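Local atomic coordinates of HMTCP-1 (Homo sapiens, PDB entry 1A1X), a protein that binds the PH domain of the kinases AKT1 and AKT2, enhances their phosphorylation and activation, and acts as a proto-oncogene product in T cell malignancies. Residues E19-Y22 / R28-V31. Residues are numbered along the deposited sequence; the frame is centred on the assembly and turned at random.
Sequences EGIY and RTWV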
# COMPACT_ATOMS: atom_id res chain seq x y z
N GLU A 19 -20.56 8.03 9.71
CA GLU A 19 -19.84 6.76 9.70
C GLU A 19 -19.00 6.64 8.43
O GLU A 19 -19.53 6.73 7.33
CB GLU A 19 -20.83 5.58 9.76
CG GLU A 19 -20.54 4.55 10.86
CD GLU A 19 -19.50 3.52 10.46
OE1 GLU A 19 -18.29 3.78 10.60
OE2 GLU A 19 -19.91 2.42 10.03
N GLY A 20 -17.69 6.52 8.60
CA GLY A 20 -16.80 6.39 7.45
C GLY A 20 -16.35 7.67 6.76
O GLY A 20 -15.50 7.61 5.86
N ILE A 21 -16.91 8.81 7.14
CA ILE A 21 -16.52 10.08 6.54
C ILE A 21 -15.93 10.99 7.61
O ILE A 21 -16.59 11.30 8.61
CB ILE A 21 -17.68 10.78 5.81
CG1 ILE A 21 -18.25 9.85 4.73
CG2 ILE A 21 -17.19 12.07 5.12
CD1 ILE A 21 -19.45 10.42 3.98
N TYR A 22 -14.68 11.36 7.41
CA TYR A 22 -13.93 12.19 8.33
C TYR A 22 -13.58 13.53 7.72
O TYR A 22 -13.70 13.73 6.52
CB TYR A 22 -12.64 11.47 8.72
CG TYR A 22 -12.85 10.20 9.52
CD1 TYR A 22 -13.30 9.02 8.91
CD2 TYR A 22 -12.65 10.18 10.90
CE1 TYR A 22 -13.55 7.87 9.65
CE2 TYR A 22 -12.88 9.04 11.65
CZ TYR A 22 -13.33 7.89 11.03
OH TYR A 22 -13.58 6.77 11.78
N ARG A 28 -11.30 19.33 4.85
CA ARG A 28 -11.39 18.44 3.70
C ARG A 28 -11.93 17.09 4.17
O ARG A 28 -11.64 16.64 5.28
CB ARG A 28 -10.01 18.24 3.07
CG ARG A 28 -9.44 19.50 2.47
CD ARG A 28 -8.09 19.21 1.88
NE ARG A 28 -7.23 18.59 2.87
CZ ARG A 28 -6.00 18.14 2.62
NH1 ARG A 28 -5.49 18.26 1.40
NH2 ARG A 28 -5.29 17.58 3.59
N THR A 29 -12.74 16.46 3.33
CA THR A 29 -13.32 15.18 3.68
C THR A 29 -12.46 13.99 3.23
O THR A 29 -11.78 14.04 2.21
CB THR A 29 -14.75 15.02 3.14
OG1 THR A 29 -14.76 15.27 1.74
CG2 THR A 29 -15.69 15.99 3.83
N TRP A 30 -12.47 12.95 4.05
CA TRP A 30 -11.73 11.72 3.80
C TRP A 30 -12.73 10.59 3.97
O TRP A 30 -13.54 10.62 4.89
CB TRP A 30 -10.62 11.55 4.82
CG TRP A 30 -9.48 12.48 4.64
CD1 TRP A 30 -9.45 13.81 4.96
CD2 TRP A 30 -8.19 12.15 4.14
NE1 TRP A 30 -8.21 14.33 4.69
CE2 TRP A 30 -7.41 13.33 4.19
CE3 TRP A 30 -7.60 10.98 3.65
CZ2 TRP A 30 -6.08 13.37 3.77
CZ3 TRP A 30 -6.26 11.02 3.24
CH2 TRP A 30 -5.52 12.21 3.30
N VAL A 31 -12.72 9.63 3.05
CA VAL A 31 -13.62 8.48 3.13
C VAL A 31 -12.82 7.28 3.63
O VAL A 31 -11.77 6.95 3.05
CB VAL A 31 -14.25 8.15 1.75
CG1 VAL A 31 -15.09 6.88 1.84
CG2 VAL A 31 -15.12 9.31 1.26
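Y22 and W30 face each other as a hydrogen-bonded pair of an antiparallel β-hairpin, and illustrate how backbone pairing sets where two aromatic side chains start. Y22 N reaches W30 O over 2.9 Å in a nearly straight bond (172° at the hydrogen) in the carbonyl plane. The return bond, W30 N to Y22 O, is equally short, yet its donor stands 38° above the Y22 carbonyl plane. Each acceptor also receives a CA-H...O contact: I21 CA lies 3.4 Å from W30 O, and T29 CA 3.2 Å from Y22 O.

Along the Y22 side chain, CB lies 4.0 Å from W30 O and 4.4 Å from W30 CB. Its CG is anti to the carbonyl carbon (chi1 -66°), and the ring leads away from the 28-31 segment, with W30 O near the ring plane at its edge. Farther out the ring meets that of W70 at an incline, the side chain touches L66, and OH ends in a hydrogen bond to P67 O. The W30 indole likewise leads away from the 19-22 segment, on the same buried face, and its NE1 hydrogen-bonds D24 OD2. I21 and V31, a non-hydrogen-bonded pair, occupy the other face, where both touch V50.

Strands 21-24 and 29-36 form this hairpin of the closed antiparallel TCL1-family barrel; Y22 packs on L14 and V16 of strand 13-16, while W30 spans from L14 to Q98 and L100 of strand 97-104.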